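Local coordinates for mannosylglycerate hydrolase MGH1-like glycoside hydrolase domain-containing protein (Thermus thermophilus HB8, PDB 4WVA), which hydrolyses mannosylglycerate to mannose and glycerate, and probably also glucosylglycerate to glucose and glycerate, as a member of glycoside hydrolase family 63, at residues A[36-41]-A[412-417]; A[167-172]-A[293-298]. All coordinates share one frame; numbering follows the deposited sequence.

Interaction 1. Residues A[36-41]-A[412-417]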
# COMPACT_ATOMS: atom_id res chain seq x y z
N SER A 36 -16.09 26.52 1.43
CA SER A 36 -17.09 26.32 0.38
C SER A 36 -17.23 24.85 0.06
O SER A 36 -18.31 24.38 -0.24
CB SER A 36 -16.78 27.14 -0.88
OG SER A 36 -17.32 28.45 -0.76
N ALA A 37 -16.13 24.10 0.15
CA ALA A 37 -16.16 22.69 -0.19
C ALA A 37 -17.03 21.96 0.83
O ALA A 37 -17.91 21.20 0.44
CB ALA A 37 -14.76 22.11 -0.23
N PHE A 38 -16.80 22.20 2.11
CA PHE A 38 -17.64 21.54 3.15
C PHE A 38 -19.09 22.03 3.03
O PHE A 38 -20.02 21.24 3.20
CB PHE A 38 -17.14 21.77 4.58
CG PHE A 38 -15.77 21.20 4.84
CD1 PHE A 38 -15.57 19.82 4.87
CD2 PHE A 38 -14.68 22.03 5.04
CE1 PHE A 38 -14.32 19.29 5.10
CE2 PHE A 38 -13.42 21.50 5.27
CZ PHE A 38 -13.23 20.13 5.30
N ILE A 39 -19.28 23.32 2.81
CA ILE A 39 -20.62 23.89 2.73
C ILE A 39 -21.44 23.27 1.61
O ILE A 39 -22.62 23.01 1.80
CB ILE A 39 -20.56 25.44 2.63
CG1 ILE A 39 -20.02 26.03 3.93
CG2 ILE A 39 -21.91 26.03 2.21
CD1 ILE A 39 -19.52 27.46 3.78
N ALA A 40 -20.82 23.03 0.46
CA ALA A 40 -21.49 22.36 -0.66
C ALA A 40 -22.13 21.03 -0.27
O ALA A 40 -23.22 20.70 -0.74
CB ALA A 40 -20.54 22.19 -1.85
N LEU A 41 -21.48 20.27 0.62
CA LEU A 41 -22.08 19.03 1.13
C LEU A 41 -23.39 19.28 1.87
O LEU A 41 -24.34 18.49 1.75
CB LEU A 41 -21.09 18.29 2.04
CG LEU A 41 -19.83 17.75 1.35
CD1 LEU A 41 -18.83 17.18 2.36
CD2 LEU A 41 -20.20 16.71 0.30
N ALA A 412 -23.20 24.05 10.34
CA ALA A 412 -24.55 23.80 9.84
C ALA A 412 -24.54 22.81 8.68
O ALA A 412 -25.31 21.84 8.66
CB ALA A 412 -25.22 25.10 9.45
N ALA A 413 -23.65 23.03 7.72
CA ALA A 413 -23.59 22.17 6.56
C ALA A 413 -23.34 20.72 6.91
O ALA A 413 -23.97 19.82 6.36
CB ALA A 413 -22.49 22.65 5.60
N LEU A 414 -22.40 20.50 7.81
CA LEU A 414 -22.02 19.14 8.14
C LEU A 414 -23.03 18.50 9.10
O LEU A 414 -23.24 17.31 9.03
CB LEU A 414 -20.58 19.08 8.66
CG LEU A 414 -19.53 19.36 7.58
CD1 LEU A 414 -18.13 19.47 8.17
CD2 LEU A 414 -19.54 18.28 6.50
N ALA A 415 -23.72 19.29 9.92
CA ALA A 415 -24.89 18.77 10.65
C ALA A 415 -25.89 18.15 9.68
O ALA A 415 -26.38 17.05 9.91
CB ALA A 415 -25.56 19.87 11.46
N LEU A 416 -26.18 18.86 8.59
CA LEU A 416 -27.10 18.40 7.56
C LEU A 416 -26.56 17.17 6.82
O LEU A 416 -27.28 16.20 6.62
CB LEU A 416 -27.37 19.53 6.56
CG LEU A 416 -28.32 20.60 7.05
CD1 LEU A 416 -28.16 21.87 6.23
CD2 LEU A 416 -29.75 20.07 6.94
N PHE A 417 -25.30 17.22 6.41
CA PHE A 417 -24.73 16.11 5.68
C PHE A 417 -24.64 14.84 6.54
O PHE A 417 -24.99 13.73 6.07
CB PHE A 417 -23.36 16.48 5.09
CG PHE A 417 -22.87 15.48 4.09
CD1 PHE A 417 -23.51 15.35 2.87
CD2 PHE A 417 -21.79 14.65 4.39
CE1 PHE A 417 -23.07 14.43 1.95
CE2 PHE A 417 -21.36 13.71 3.46
CZ PHE A 417 -22.00 13.61 2.25
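Phe417 holds CG anti to its backbone N (chi1 -167°), which swings the ring over Leu41 so that one face meets CB, 4.1 Å from the ring centroid and displaced toward the rim, a CH-pi contact. Leu41 holds CG anti to its carbonyl carbon (chi1 -66°), and this places its methyls: CD2 lies 4.0 Å from Phe417 CE1. The same ring also reaches the backbone: its CD1 is 3.4 Å from Leu41 O, a carbonyl that hydrogen-bonds Thr44 OG1. Where the helices come closest, Ala413 offers only a methyl, whose CB rests 3.6 Å from Ile39 CA. Leu414 then spreads its two methyls, CD1 going to Phe38 CD1 at 4.2 Å and CD2 to Leu41 CD1 at 4.3 Å. Asn357 of helix 356-368 touches both Phe38 and Leu414, while Tyr113 meets Phe417 edge-to-face. The short helical segments run in the same general sense, 38° apart with 7.8 Å between axes, and are joined by apolar packing. Helix 33-43, near the start of the chain, thus meets helix 409-418, near its end, consistent with the two ends of the chain meeting in an (alpha/alpha)6 barrel.

Interaction 2. Residues A[167-172]-A[293-298]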
# COMPACT_ATOMS: atom_id res chain seq x y z
N SER A 167 -2.49 26.88 14.86
CA SER A 167 -2.10 25.58 15.40
C SER A 167 -0.76 25.71 16.13
O SER A 167 0.13 26.37 15.60
CB SER A 167 -1.91 24.58 14.26
OG SER A 167 -1.50 23.32 14.79
N PRO A 168 -0.61 25.09 17.32
CA PRO A 168 0.69 25.13 18.01
C PRO A 168 1.83 24.55 17.18
O PRO A 168 2.99 24.87 17.42
CB PRO A 168 0.45 24.31 19.28
CG PRO A 168 -1.01 24.47 19.52
CD PRO A 168 -1.60 24.38 18.14
N ALA A 169 1.51 23.71 16.19
CA ALA A 169 2.54 23.22 15.27
C ALA A 169 3.31 24.34 14.59
O ALA A 169 4.51 24.20 14.31
CB ALA A 169 1.92 22.30 14.22
N TRP A 170 2.67 25.49 14.35
CA TRP A 170 3.32 26.58 13.61
C TRP A 170 4.13 27.56 14.49
O TRP A 170 4.78 28.46 13.94
CB TRP A 170 2.30 27.38 12.78
CG TRP A 170 1.25 26.56 12.05
CD1 TRP A 170 -0.05 26.92 11.86
CD2 TRP A 170 1.41 25.27 11.44
NE1 TRP A 170 -0.71 25.94 11.16
CE2 TRP A 170 0.16 24.91 10.89
CE3 TRP A 170 2.49 24.38 11.31
CZ2 TRP A 170 -0.06 23.69 10.26
CZ3 TRP A 170 2.27 23.17 10.69
CH2 TRP A 170 1.01 22.84 10.16
N ASP A 171 4.13 27.37 15.80
CA ASP A 171 4.80 28.32 16.73
C ASP A 171 6.29 28.49 16.41
O ASP A 171 6.74 29.60 16.11
CB ASP A 171 4.64 27.91 18.20
CG ASP A 171 3.23 28.10 18.74
OD1 ASP A 171 2.31 28.56 18.01
OD2 ASP A 171 3.05 27.75 19.94
N LYS A 172 7.06 27.41 16.44
CA LYS A 172 8.50 27.51 16.11
C LYS A 172 8.79 27.99 14.69
O LYS A 172 9.59 28.90 14.50
CB LYS A 172 9.23 26.21 16.44
CG LYS A 172 9.18 25.86 17.91
CD LYS A 172 10.24 24.83 18.29
CE LYS A 172 10.05 24.38 19.74
NZ LYS A 172 11.07 23.39 20.17
N GLU A 293 13.32 19.75 10.32
CA GLU A 293 12.95 18.91 11.46
C GLU A 293 11.47 18.61 11.50
O GLU A 293 10.66 19.50 11.22
CB GLU A 293 13.21 19.65 12.77
CG GLU A 293 14.65 20.01 12.99
CD GLU A 293 14.85 20.84 14.23
OE1 GLU A 293 13.86 21.16 14.95
OE2 GLU A 293 16.01 21.19 14.48
N PRO A 294 11.09 17.42 11.96
CA PRO A 294 9.69 17.25 12.35
C PRO A 294 9.27 18.21 13.46
O PRO A 294 10.06 18.53 14.35
CB PRO A 294 9.63 15.80 12.83
CG PRO A 294 10.77 15.14 12.14
CD PRO A 294 11.86 16.17 12.14
N ILE A 295 8.03 18.67 13.40
CA ILE A 295 7.44 19.48 14.44
C ILE A 295 6.71 18.54 15.40
O ILE A 295 5.64 18.00 15.09
CB ILE A 295 6.44 20.50 13.85
CG1 ILE A 295 7.14 21.43 12.84
CG2 ILE A 295 5.78 21.28 14.99
CD1 ILE A 295 6.19 22.15 11.91
N ALA A 296 7.28 18.36 16.58
CA ALA A 296 6.83 17.33 17.50
C ALA A 296 5.68 17.82 18.37
O ALA A 296 5.81 17.95 19.59
CB ALA A 296 7.99 16.84 18.35
N VAL A 297 4.55 18.12 17.73
CA VAL A 297 3.34 18.59 18.38
C VAL A 297 2.21 17.78 17.78
O VAL A 297 2.07 17.76 16.56
CB VAL A 297 3.07 20.08 18.09
CG1 VAL A 297 1.75 20.52 18.73
CG2 VAL A 297 4.24 20.94 18.55
N LYS A 298 1.44 17.10 18.63
CA LYS A 298 0.32 16.27 18.19
C LYS A 298 -0.93 17.13 18.09
O LYS A 298 -1.48 17.55 19.11
CB LYS A 298 0.11 15.10 19.15
CG LYS A 298 1.34 14.19 19.25
CD LYS A 298 1.08 12.94 20.06
CE LYS A 298 1.08 13.23 21.54
NZ LYS A 298 0.93 12.02 22.40
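Ile295 leans on Ala169 and Trp170 where the chain following on from Glu293 and Pro294 passes the 3-10 turn 168-170 in the (alpha/alpha)6-barrel enzyme. Strand 293-294 pairs antiparallel with strand 283-288, and the backbone of Ile295 bonds to Ser286 of that strand.

From CB outward, the isoleucine stays close to one carbonyl. CB itself is 4.2 Å from Ala169 O. The branch methyl CG2, anti to the backbone N, comes nearer, 3.3 Å from Ala169 O, and also packs against the methyl of that alanine. CG1 runs past the same oxygen, and the terminal CD1 ends 3.6 Å from Ala169 O. Beyond the carbonyl, CD1 arrives at the edge of the Trp170 indole, near its plane, with CZ3 4.2 Å away. One face of that indole is packed by Ser167 CB and Ala169 CB from its own segment, and NE1 is hydrogen-bonded to Ser162 OG, while the methyl meets another part of its edge.

Two residues on, Val297 supplies the other half of the contact. Between them the chain bends in an inverse gamma turn centred on Ala296, and Ile295 and Val297 both point their side chains toward the 3-10 turn. Asp165, probably the catalytic proton donor, comes shortly before the 3-10 turn 168-170 in the chain, and its side chain is about 6 Å from that of Trp170. Val297 CG1 lies opposite the backbone N (chi1 177°), which carries it to the proline ring and the start of the 3-10 turn: it lies 4.0 Å from Pro168 CB and 4.1 Å from Ala169 N.

Both contacts are buried and essentially apolar, but they join different kinds of structure. Interaction 1 lies in the helical body, its centre about 12 Å from the centre of the chain, and packs two regular helices; interaction 2 lies farther out, its centre at about 18 Å, and sets a 3-10 turn against a loop. The outer one has a polar border: Asp171 and Lys298 form salt bridges with Arg351 and Glu322, respectively, and Glu293 pairs with Arg121 of a second subunit, whereas no other chain of the assembly touches the segments of interaction 1. Their centres are about 29 Å apart on opposite sides of the chain's centre, and interaction 2 is nested within the long stretch of chain that interaction 1 closes.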